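Local coordinates for protein sugar phosphate isomerase/epimerase (Parabacteroides distasonis, PDB 3L23) that is probably a metal-dependent isomerase or epimerase of sugar phosphates, built on a xylose isomerase-like TIM barrel that holds a magnesium ion, at residues 18-23 with 47-52; 212-217 with 238-243; 216-221 with 244-249; 226-231 with 258-263. One frame throughout, in Å; residues are numbered along the deposited sequence. Where two conformers were deposited one is given.

Interaction 1 (18-23 with 47-52). With EDO (1,2-ethanediol), chain E.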
# COMPACT_ATOMS: atom_id res chain seq x y z
N GLN A 18 1.31 -6.44 5.90
CA GLN A 18 0.10 -6.08 5.20
C GLN A 18 -0.80 -7.31 5.32
O GLN A 18 -0.51 -8.40 4.79
CB GLN A 18 0.40 -5.67 3.76
CG GLN A 18 -0.74 -5.68 2.77
CD GLN A 18 -2.00 -5.00 3.24
OE1 GLN A 18 -2.97 -5.67 3.54
NE2 GLN A 18 -2.01 -3.65 3.27
N ILE A 19 -1.89 -7.16 6.06
CA ILE A 19 -2.69 -8.32 6.41
C ILE A 19 -3.38 -9.05 5.24
O ILE A 19 -3.81 -10.21 5.40
CB ILE A 19 -3.76 -7.99 7.49
CG1 ILE A 19 -4.84 -7.05 6.98
CG2 ILE A 19 -3.07 -7.41 8.75
CD1 ILE A 19 -5.97 -6.72 8.05
N TYR A 20 -3.50 -8.40 4.09
CA TYR A 20 -4.05 -9.09 2.92
C TYR A 20 -3.21 -10.33 2.57
O TYR A 20 -3.70 -11.25 1.98
CB TYR A 20 -4.04 -8.13 1.72
CG TYR A 20 -4.83 -8.56 0.51
CD1 TYR A 20 -6.21 -8.59 0.54
CD2 TYR A 20 -4.20 -8.80 -0.68
CE1 TYR A 20 -6.94 -8.94 -0.59
CE2 TYR A 20 -4.91 -9.15 -1.81
CZ TYR A 20 -6.26 -9.21 -1.77
OH TYR A 20 -6.98 -9.54 -2.92
N SER A 21 -1.96 -10.33 3.00
CA SER A 21 -1.07 -11.48 2.83
C SER A 21 -1.66 -12.76 3.38
O SER A 21 -1.36 -13.83 2.87
CB SER A 21 0.25 -11.22 3.57
OG SER A 21 0.87 -10.03 3.07
N LEU A 22 -2.47 -12.66 4.42
CA LEU A 22 -3.09 -13.83 5.05
C LEU A 22 -4.43 -14.23 4.45
O LEU A 22 -4.96 -15.28 4.77
CB LEU A 22 -3.26 -13.53 6.53
CG LEU A 22 -1.96 -13.26 7.30
CD1 LEU A 22 -2.31 -12.70 8.68
CD2 LEU A 22 -1.15 -14.51 7.41
N SER A 23 -4.99 -13.36 3.59
CA SER A 23 -6.25 -13.63 2.93
C SER A 23 -7.32 -13.98 3.99
O SER A 23 -7.33 -13.43 5.13
CB SER A 23 -6.05 -14.71 1.85
OG SER A 23 -7.27 -14.96 1.12
N GLU A 47 -0.60 -3.15 8.52
CA GLU A 47 -1.27 -2.33 7.54
C GLU A 47 -2.51 -3.12 7.16
O GLU A 47 -2.43 -4.31 6.77
CB GLU A 47 -0.41 -2.10 6.34
CG GLU A 47 -1.07 -1.19 5.28
CD GLU A 47 -0.09 -0.93 4.17
OE1 GLU A 47 0.21 -1.91 3.43
OE2 GLU A 47 0.40 0.22 4.06
N LEU A 48 -3.67 -2.46 7.30
CA LEU A 48 -4.96 -3.08 7.05
C LEU A 48 -5.26 -3.21 5.55
O LEU A 48 -4.66 -2.53 4.71
CB LEU A 48 -6.07 -2.25 7.69
CG LEU A 48 -5.95 -1.88 9.16
CD1 LEU A 48 -7.13 -0.98 9.58
CD2 LEU A 48 -5.84 -3.15 10.03
N ALA A 49 -6.17 -4.13 5.25
CA ALA A 49 -6.84 -4.22 3.97
C ALA A 49 -8.24 -4.57 4.32
O ALA A 49 -8.51 -5.05 5.44
CB ALA A 49 -6.25 -5.30 3.10
N GLY A 50 -9.17 -4.31 3.42
CA GLY A 50 -10.54 -4.75 3.65
C GLY A 50 -11.39 -3.86 4.54
O GLY A 50 -12.46 -4.29 5.01
N TYR A 51 -10.93 -2.63 4.78
CA TYR A 51 -11.78 -1.64 5.44
C TYR A 51 -13.01 -1.31 4.56
O TYR A 51 -12.90 -1.15 3.35
CB TYR A 51 -11.02 -0.35 5.74
CG TYR A 51 -11.98 0.80 6.00
CD1 TYR A 51 -12.54 1.00 7.26
CD2 TYR A 51 -12.37 1.67 4.97
CE1 TYR A 51 -13.47 2.02 7.49
CE2 TYR A 51 -13.28 2.70 5.20
CZ TYR A 51 -13.81 2.87 6.46
OH TYR A 51 -14.71 3.87 6.72
N GLY A 52 -14.17 -1.22 5.19
CA GLY A 52 -15.33 -0.66 4.53
C GLY A 52 -16.45 -0.43 5.52
O GLY A 52 -16.74 -1.30 6.30
C1 EDO E . -16.83 4.14 2.91
O1 EDO E . -16.37 5.00 3.93
C2 EDO E . -16.06 2.84 3.06
O2 EDO E . -16.76 1.73 2.51
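The side chain of Gln18 lies across that of Glu47, its amide turned 34° from the carboxylate plane, and NE2 donates twice. One bond goes to Glu47 OE1 at 2.8 Å, on the anti side of the carboxylate and somewhat out of its plane; the other runs from Gln18 NE2 to Leu48 O at 3.2 Å and reaches that carbonyl from above its plane. The amide can do this because CG stands opposite the backbone N (chi1 161°) and the chain then bends at chi2. At the other end of the amide, Gln18 OE1 accepts in plane, on a lone pair, from Tyr20 N, 2.8 Å away, so both ends of the group are held and its flip is fixed. Gln18 OE1 also sits 3.3 Å from Ala49 CB, which packs on Tyr20 CB as well. A leucine in place of Gln18 would probably leave Tyr20 N and Leu48 O without their side-chain partner and take from Glu47 OE1 one of its two bonds. Beside the amide, Ile19 N donates almost straight to Glu47 O at 3.0 Å, while Ile19 CD1 lies 4.1 Å from Leu48 CD2; Phe64 of helix 61-70 touches both residues. Glu47 OE1 is also hydrogen-bonded to His242, a magnesium ligand, and OE2 to Ser77, so Glu47 is a second-shell residue of the metal site and Gln18 steadies it from one step further out. The parallel bridge between Gln18 and Glu47, with a 3-10 turn directly after it, lies at the C-terminal ends of neighbouring TIM-barrel strands, where the active site of this fold lies.

Interaction 2 (212-217 with 238-243); sequences YFEMDV and IKVLHI. With MG (magnesium ion), chain B.
Asp216 and His242 meet through the magnesium ion, which Asp216 OD2 binds at 2.0 Å and His242 ND1 at 2.3 Å. The carboxylate is turned 64° from the imidazole, and OD2 lies at the ring edge, near its plane. Two waters, His165 and Glu275 complete the six ligands.

Among the other polar groups, the Glu214 carboxylate lies beside the same imidazole, with OE1 3.3 Å from His242 NE2 but at a poor angle for bonding. Each has its partner elsewhere: NE2 bonds to Glu47, Glu214 OE1 to His79.

Backbone bonds join the two strands in parallel. Lys239 N donates to Phe213 O, Met215 N to Val240 O, His242 N to Met215 O and Val217 N to His242 O, the last at 3.1 Å. A beta bulge shifts the register by one residue between Phe213 and Glu214.

Apolar packing covers the face bearing Met215 and Leu241. CB of the selenomethionine Met215 lies against Ile238 CG2 at 3.8 Å and Leu241 CD2 at 3.9 Å. With CG anti to the backbone N (chi1 169°) and a bend at chi3, Met215 SE and CE both come 4.1 Å from Ile238 CD1.

Strand 211-216 is flanked by strand 162-165 and strand 238-243 by strand 272-274. Outside them, helix 227-233 packs on Met215 and Ile238, and helix 257-267 on Leu241 and Ile243.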
# COMPACT_ATOMS: atom_id res chain seq x y z
N TYR A 212 2.39 11.43 -0.67
CA TYR A 212 3.62 10.66 -0.53
C TYR A 212 3.34 9.29 -1.13
O TYR A 212 2.19 8.92 -1.41
CB TYR A 212 4.08 10.52 0.94
CG TYR A 212 3.08 9.74 1.76
CD1 TYR A 212 1.98 10.37 2.34
CD2 TYR A 212 3.23 8.37 1.98
CE1 TYR A 212 1.03 9.64 3.06
CE2 TYR A 212 2.29 7.63 2.66
CZ TYR A 212 1.20 8.28 3.22
OH TYR A 212 0.25 7.52 3.89
N PHE A 213 4.41 8.53 -1.29
CA PHE A 213 4.36 7.24 -1.93
C PHE A 213 4.81 6.09 -1.02
O PHE A 213 5.78 6.22 -0.24
CB PHE A 213 5.20 7.29 -3.23
CG PHE A 213 4.60 8.21 -4.28
CD1 PHE A 213 4.81 9.54 -4.26
CD2 PHE A 213 3.73 7.70 -5.24
CE1 PHE A 213 4.18 10.39 -5.16
CE2 PHE A 213 3.10 8.55 -6.16
CZ PHE A 213 3.32 9.87 -6.13
N GLU A 214 4.06 4.99 -1.10
CA GLU A 214 4.46 3.73 -0.47
C GLU A 214 4.92 2.89 -1.63
O GLU A 214 4.08 2.34 -2.34
CB GLU A 214 3.28 3.06 0.25
CG GLU A 214 3.59 1.70 0.86
CD GLU A 214 2.42 1.09 1.52
OE1 GLU A 214 1.40 0.87 0.84
OE2 GLU A 214 2.47 0.83 2.74
N MSE A 215 6.24 2.75 -1.81
CA MSE A 215 6.76 2.05 -2.98
C MSE A 215 6.75 0.54 -2.71
O MSE A 215 7.33 0.07 -1.72
CB MSE A 215 8.17 2.50 -3.34
CG MSE A 215 8.83 1.61 -4.39
SE MSE A 215 10.28 2.47 -5.29
CE MSE A 215 9.29 3.38 -6.61
N ASP A 216 6.09 -0.21 -3.58
CA ASP A 216 6.14 -1.67 -3.50
C ASP A 216 7.33 -2.10 -4.32
O ASP A 216 7.34 -1.98 -5.56
CB ASP A 216 4.84 -2.28 -3.99
CG ASP A 216 4.79 -3.78 -3.83
OD1 ASP A 216 5.71 -4.45 -4.31
OD2 ASP A 216 3.78 -4.28 -3.29
N VAL A 217 8.33 -2.62 -3.63
CA VAL A 217 9.60 -2.89 -4.32
C VAL A 217 9.47 -3.98 -5.38
O VAL A 217 10.18 -3.93 -6.39
CB VAL A 217 10.77 -3.18 -3.32
CG1 VAL A 217 10.99 -1.97 -2.43
CG2 VAL A 217 10.54 -4.44 -2.47
N ILE A 238 9.21 9.11 -1.28
CA ILE A 238 8.93 7.70 -0.95
C ILE A 238 9.16 7.49 0.53
O ILE A 238 10.31 7.52 0.97
CB ILE A 238 9.81 6.76 -1.79
CG1 ILE A 238 9.49 6.94 -3.29
CG2 ILE A 238 9.60 5.32 -1.28
CD1 ILE A 238 10.57 6.43 -4.27
N LYS A 239 8.08 7.35 1.30
CA LYS A 239 8.13 7.38 2.75
C LYS A 239 7.84 6.07 3.45
O LYS A 239 8.09 5.95 4.64
CB LYS A 239 7.12 8.39 3.25
CG LYS A 239 7.37 9.79 2.72
CD LYS A 239 8.20 10.61 3.63
CE LYS A 239 8.37 12.08 3.10
NZ LYS A 239 7.06 12.74 2.71
N VAL A 240 7.30 5.09 2.72
CA VAL A 240 6.95 3.78 3.26
C VAL A 240 7.27 2.76 2.19
O VAL A 240 7.20 3.08 1.04
CB VAL A 240 5.44 3.70 3.63
CG1 VAL A 240 5.10 2.38 4.32
CG2 VAL A 240 5.01 4.91 4.51
N LEU A 241 7.66 1.52 2.56
CA LEU A 241 7.83 0.48 1.55
C LEU A 241 6.93 -0.75 1.76
O LEU A 241 6.55 -1.07 2.87
CB LEU A 241 9.27 -0.08 1.52
CG LEU A 241 10.44 0.88 1.26
CD1 LEU A 241 11.75 0.13 1.24
CD2 LEU A 241 10.18 1.58 -0.08
N HIS A 242 6.58 -1.41 0.66
CA HIS A 242 6.19 -2.80 0.72
C HIS A 242 7.39 -3.64 0.35
O HIS A 242 8.03 -3.40 -0.68
CB HIS A 242 5.05 -3.13 -0.24
CG HIS A 242 3.69 -2.90 0.35
ND1 HIS A 242 2.54 -3.36 -0.26
CD2 HIS A 242 3.31 -2.24 1.46
CE1 HIS A 242 1.51 -3.02 0.50
NE2 HIS A 242 1.95 -2.34 1.54
N ILE A 243 7.72 -4.59 1.23
CA ILE A 243 8.80 -5.56 1.04
C ILE A 243 8.12 -6.86 0.63
O ILE A 243 7.33 -7.45 1.37
CB ILE A 243 9.65 -5.73 2.33
CG1 ILE A 243 10.31 -4.42 2.80
CG2 ILE A 243 10.73 -6.82 2.21
CD1 ILE A 243 11.24 -3.73 1.81
MG MG B . 2.05 -4.19 -2.32
O HOH W 1 1.15 -5.01 -4.06
O HOH W 2 -0.21 -4.31 -1.65

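Interaction 3 (216-221 with 244-249). With MG (magnesium ion), chain B.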
# COMPACT_ATOMS: atom_id res chain seq x y z
N ASP A 216 6.09 -0.21 -3.58
CA ASP A 216 6.14 -1.67 -3.50
C ASP A 216 7.33 -2.10 -4.32
O ASP A 216 7.34 -1.98 -5.56
CB ASP A 216 4.84 -2.28 -3.99
CG ASP A 216 4.79 -3.78 -3.83
OD1 ASP A 216 5.71 -4.45 -4.31
OD2 ASP A 216 3.78 -4.28 -3.29
N VAL A 217 8.33 -2.62 -3.63
CA VAL A 217 9.60 -2.89 -4.32
C VAL A 217 9.47 -3.98 -5.38
O VAL A 217 10.18 -3.93 -6.39
CB VAL A 217 10.77 -3.18 -3.32
CG1 VAL A 217 10.99 -1.97 -2.43
CG2 VAL A 217 10.54 -4.44 -2.47
N TYR A 218 8.65 -5.02 -5.12
CA TYR A 218 8.47 -6.10 -6.07
C TYR A 218 7.77 -5.60 -7.34
O TYR A 218 8.20 -5.90 -8.48
CB TYR A 218 7.63 -7.23 -5.47
CG TYR A 218 7.19 -8.30 -6.44
CD1 TYR A 218 8.05 -9.33 -6.86
CD2 TYR A 218 5.88 -8.32 -6.99
CE1 TYR A 218 7.61 -10.32 -7.71
CE2 TYR A 218 5.48 -9.27 -7.81
CZ TYR A 218 6.33 -10.29 -8.21
OH TYR A 218 5.95 -11.28 -9.05
N TRP A 219 6.66 -4.89 -7.16
CA TRP A 219 5.93 -4.46 -8.33
C TRP A 219 6.70 -3.43 -9.13
O TRP A 219 6.50 -3.29 -10.32
CB TRP A 219 4.51 -3.98 -7.98
CG TRP A 219 3.63 -5.15 -7.66
CD1 TRP A 219 3.20 -5.54 -6.44
CD2 TRP A 219 3.11 -6.11 -8.60
NE1 TRP A 219 2.47 -6.67 -6.54
CE2 TRP A 219 2.37 -7.04 -7.86
CE3 TRP A 219 3.20 -6.25 -9.98
CZ2 TRP A 219 1.73 -8.12 -8.45
CZ3 TRP A 219 2.54 -7.31 -10.59
CH2 TRP A 219 1.83 -8.26 -9.81
N THR A 220 7.60 -2.70 -8.49
CA THR A 220 8.53 -1.77 -9.20
C THR A 220 9.44 -2.54 -10.14
O THR A 220 9.55 -2.23 -11.35
CB THR A 220 9.33 -0.86 -8.20
OG1 THR A 220 8.39 -0.18 -7.37
CG2 THR A 220 10.20 0.17 -8.96
N VAL A 221 10.03 -3.62 -9.62
CA VAL A 221 10.82 -4.50 -10.46
C VAL A 221 9.99 -5.13 -11.60
O VAL A 221 10.45 -5.23 -12.74
CB VAL A 221 11.56 -5.55 -9.58
CG1 VAL A 221 12.30 -6.61 -10.45
CG2 VAL A 221 12.54 -4.82 -8.56
N LYS A 244 8.41 -7.28 -0.61
CA LYS A 244 7.70 -8.34 -1.28
C LYS A 244 8.63 -9.01 -2.27
O LYS A 244 9.51 -8.33 -2.82
CB LYS A 244 6.52 -7.75 -2.05
CG LYS A 244 5.61 -8.76 -2.63
CD LYS A 244 4.42 -8.18 -3.39
CE LYS A 244 3.57 -9.31 -3.93
NZ LYS A 244 4.31 -10.30 -4.82
N ASP A 245 8.42 -10.31 -2.52
CA ASP A 245 9.17 -11.10 -3.51
C ASP A 245 8.08 -11.79 -4.36
O ASP A 245 6.89 -11.48 -4.21
CB ASP A 245 10.10 -12.10 -2.78
CG ASP A 245 11.30 -12.55 -3.61
OD1 ASP A 245 11.24 -12.63 -4.87
OD2 ASP A 245 12.33 -12.92 -2.98
N ARG A 246 8.47 -12.70 -5.25
CA ARG A 246 7.50 -13.52 -5.98
C ARG A 246 6.64 -14.31 -5.00
O ARG A 246 5.39 -14.38 -5.15
CB ARG A 246 8.23 -14.44 -6.93
CG ARG A 246 7.41 -15.50 -7.64
CD ARG A 246 6.20 -14.98 -8.37
NE ARG A 246 6.50 -13.97 -9.38
CZ ARG A 246 6.81 -14.18 -10.66
NH1 ARG A 246 6.95 -15.39 -11.16
NH2 ARG A 246 6.99 -13.13 -11.44
N ALA A 247 7.31 -14.90 -4.01
CA ALA A 247 6.65 -15.65 -2.93
C ALA A 247 7.48 -15.49 -1.66
O ALA A 247 7.68 -14.37 -1.23
CB ALA A 247 6.46 -17.12 -3.31
N VAL A 248 7.97 -16.57 -1.05
CA VAL A 248 8.78 -16.39 0.15
C VAL A 248 10.06 -15.61 -0.18
O VAL A 248 10.75 -15.90 -1.18
CB VAL A 248 9.10 -17.74 0.82
CG1 VAL A 248 10.10 -17.53 1.94
CG2 VAL A 248 7.77 -18.37 1.29
N PHE A 249 10.39 -14.64 0.68
CA PHE A 249 11.56 -13.81 0.49
C PHE A 249 12.82 -14.63 0.25
O PHE A 249 13.11 -15.61 0.96
CB PHE A 249 11.83 -12.91 1.68
CG PHE A 249 10.76 -11.91 2.01
CD1 PHE A 249 9.73 -11.59 1.13
CD2 PHE A 249 10.80 -11.28 3.21
CE1 PHE A 249 8.79 -10.65 1.47
CE2 PHE A 249 9.89 -10.33 3.56
CZ PHE A 249 8.91 -9.98 2.70
MG MG B . 2.05 -4.19 -2.32
O HOH W 1 1.15 -5.01 -4.06
O HOH W 2 -0.21 -4.31 -1.65
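Lys244 NZ stands over one face of the Tyr218 ring, 3.6 Å from its centroid and 27° off the normal, a cation-pi contact displaced toward CD2 and CE2. The lysine chain runs extended as far as CE, CG anti to the backbone N (chi1 -172°), and its last torsion turns the ammonium over the ring. Asp245 O lies over the same face and accepts a hydrogen bond from Lys244 NZ at 2.9 Å. At the far end of the ring, in the Arg246 conformer given, one of two deposited, NE donates to Tyr218 OH at 2.8 Å and NH2 adds a weak bond; ring and guanidinium then stand 83° apart, but this grip is tentative. A valine in place of Tyr218 would probably leave Lys244 without the ring beneath its ammonium.

These residues belong to the loop after strand 238-243 and to the short helix 217-222, both following TIM-barrel strands at their C-terminal ends, beside the metal site. Lys244 CE passes 3.9 Å from Trp219 NE1, and the indole in turn has Tyr218 CE2 over its face, 3.8 Å above the plane. Asp216 is the N-cap of this helix: OD2 binds magnesium while Asp216 OD1 accepts from Trp219 N at 3.0 Å, met from above the carboxylate plane. Farther out, Glu277 forms a salt bridge with Lys244, and Asp245 is braced by Ser252 and Gly250, with its OD1 also accepting from Arg246 N.

Interaction 4 (226-231 with 258-263); sequences DPVEYM and EMIFKQ
Val228 holds CG1 anti to its backbone N (chi1 168°), a setting that spreads both methyls toward helix 257-267, and the selenomethionine Met259, likewise with CG anti (chi1 -171°), then bends at chi2 and chi3 and brings its CE methyl back to the valine. The two side chains cross at about a right angle: Val228 CG2 rests 3.8 Å from Met259 CG, and Val228 CG1 lies 4.0 Å from Met259 CE. Val228 CG2 also lies 4.1 Å from Ile260 CG1, so this methyl fits between two consecutive residues of the facing helix. Farther along, the selenomethionine Met231 and Gln263 slide past each other in opposite directions, with Met231 CB 3.7 Å from Gln263 CG; in the conformer given, one of two deposited, the bend at chi3 carries Met231 CE to Gln263 CB and to within 3.9 Å of Ile260 O. At the start of the helix Pro227 CG makes a looser contact with Ile260 CD1, at 4.3 Å.

The segments 227-231 and 258-263 run nearly parallel, 11° apart, their axes 9.7 Å apart at closest approach, as neighbours in the outer layer of a TIM barrel do, and strand 238-243 lies between them in the chain. The contact is mainly van der Waals packing, largely between apolar groups. Asp226 caps the first helix, OD1 accepting from Val228 N at 3.0 Å and OD2 more weakly from Glu229 N. The polar end of Gln263 is engaged beside the packing, its NE2 by Asn267 and its OE1 by Gln232. Inward, Met231 reaches Leu241 and Ile260 reaches Ile243, while Val217 touches both Pro227 and Ile260.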
# COMPACT_ATOMS: atom_id res chain seq x y z
N ASP A 226 13.87 0.18 -11.13
CA ASP A 226 14.71 -0.13 -9.95
C ASP A 226 14.27 0.66 -8.75
O ASP A 226 14.43 1.87 -8.75
CB ASP A 226 16.15 0.25 -10.27
CG ASP A 226 17.11 -0.03 -9.13
OD1 ASP A 226 16.75 -0.73 -8.15
OD2 ASP A 226 18.26 0.49 -9.23
N PRO A 227 13.77 -0.02 -7.69
CA PRO A 227 13.33 0.71 -6.52
C PRO A 227 14.47 1.43 -5.81
O PRO A 227 14.24 2.46 -5.18
CB PRO A 227 12.73 -0.38 -5.64
CG PRO A 227 13.35 -1.62 -6.05
CD PRO A 227 13.59 -1.47 -7.53
N VAL A 228 15.68 0.93 -5.93
CA VAL A 228 16.82 1.63 -5.31
C VAL A 228 17.08 2.97 -5.99
O VAL A 228 17.27 3.98 -5.33
CB VAL A 228 18.04 0.72 -5.28
CG1 VAL A 228 19.30 1.49 -4.91
CG2 VAL A 228 17.77 -0.45 -4.28
N GLU A 229 17.10 2.99 -7.32
CA GLU A 229 17.20 4.23 -8.08
C GLU A 229 16.09 5.22 -7.75
O GLU A 229 16.34 6.43 -7.63
CB GLU A 229 17.18 3.96 -9.59
CG GLU A 229 17.26 5.20 -10.46
CD GLU A 229 17.08 4.94 -11.98
OE1 GLU A 229 16.65 3.82 -12.39
OE2 GLU A 229 17.39 5.89 -12.74
N TYR A 230 14.85 4.73 -7.63
CA TYR A 230 13.72 5.60 -7.26
C TYR A 230 13.91 6.23 -5.87
O TYR A 230 13.68 7.44 -5.68
CB TYR A 230 12.37 4.87 -7.36
CG TYR A 230 11.74 5.12 -8.70
CD1 TYR A 230 11.06 6.30 -8.95
CD2 TYR A 230 11.90 4.21 -9.75
CE1 TYR A 230 10.52 6.56 -10.23
CE2 TYR A 230 11.40 4.48 -10.98
CZ TYR A 230 10.72 5.66 -11.24
OH TYR A 230 10.25 5.89 -12.52
N MSE A 231 14.30 5.43 -4.89
CA MSE A 231 14.60 5.97 -3.55
C MSE A 231 15.75 7.01 -3.59
O MSE A 231 15.70 8.02 -2.89
CB MSE A 231 14.94 4.84 -2.55
CG MSE A 231 13.72 4.19 -1.94
SE MSE A 231 14.23 2.86 -0.63
CE MSE A 231 14.73 1.38 -1.82
N GLU A 258 19.25 -6.89 0.31
CA GLU A 258 20.36 -6.22 1.00
C GLU A 258 20.46 -4.77 0.55
O GLU A 258 20.54 -3.87 1.39
CB GLU A 258 21.68 -6.97 0.82
CG GLU A 258 22.85 -6.35 1.58
CD GLU A 258 24.13 -7.14 1.47
OE1 GLU A 258 24.16 -8.18 0.77
OE2 GLU A 258 25.11 -6.72 2.11
N MSE A 259 20.44 -4.53 -0.75
CA MSE A 259 20.53 -3.17 -1.29
C MSE A 259 19.29 -2.36 -1.00
O MSE A 259 19.37 -1.17 -0.71
CB MSE A 259 20.85 -3.21 -2.81
CG MSE A 259 21.17 -1.89 -3.42
SE MSE A 259 22.91 -1.22 -2.85
CE MSE A 259 22.21 0.55 -2.27
N ILE A 260 18.11 -2.99 -1.11
CA ILE A 260 16.85 -2.32 -0.79
C ILE A 260 16.86 -1.82 0.66
O ILE A 260 16.56 -0.66 0.91
CB ILE A 260 15.65 -3.23 -1.06
CG1 ILE A 260 15.44 -3.34 -2.56
CG2 ILE A 260 14.38 -2.70 -0.40
CD1 ILE A 260 14.47 -4.43 -2.97
N PHE A 261 17.24 -2.67 1.62
CA PHE A 261 17.28 -2.23 3.03
C PHE A 261 18.37 -1.20 3.31
O PHE A 261 18.16 -0.27 4.08
CB PHE A 261 17.39 -3.40 3.99
CG PHE A 261 16.07 -4.01 4.31
CD1 PHE A 261 15.51 -5.03 3.47
CD2 PHE A 261 15.33 -3.56 5.39
CE1 PHE A 261 14.27 -5.58 3.75
CE2 PHE A 261 14.10 -4.11 5.67
CZ PHE A 261 13.57 -5.11 4.86
N LYS A 262 19.53 -1.36 2.68
CA LYS A 262 20.59 -0.37 2.82
C LYS A 262 20.06 0.99 2.42
O LYS A 262 20.25 2.02 3.12
CB LYS A 262 21.77 -0.77 1.95
CG LYS A 262 22.89 0.25 1.95
CD LYS A 262 24.16 -0.34 1.40
CE LYS A 262 25.08 0.75 0.93
NZ LYS A 262 26.41 0.18 0.63
N GLN A 263 19.39 1.03 1.27
CA GLN A 263 18.88 2.28 0.76
C GLN A 263 17.74 2.83 1.65
O GLN A 263 17.64 4.03 1.85
CB GLN A 263 18.43 2.16 -0.72
CG GLN A 263 18.20 3.53 -1.34
CD GLN A 263 19.47 4.35 -1.45
OE1 GLN A 263 20.51 3.87 -1.97
NE2 GLN A 263 19.44 5.60 -0.92

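Interactions 1 and 2 meet inside the barrel, their centres 16 Å apart: Glu47 OE1 lies 2.6 Å from His242 NE2, a probable hydrogen bond, and Glu47 OE2 is 2.5 Å from Glu214 OE2, a close approach of like-charged groups. Interactions 2 and 3 share Asp216 and Val217, and thereby the magnesium ion and its two waters; the chain passes from strand to helix there. Interaction 4 belongs to the outer helical layer, its centre 11 Å from that of interaction 2 and 12 Å from that of interaction 3, with Met215 SE 3.7 Å from Pro227 CA. Interaction 1 lies about 12 Å from interaction 4 at their nearest atoms, on the opposite side of the chain's centre.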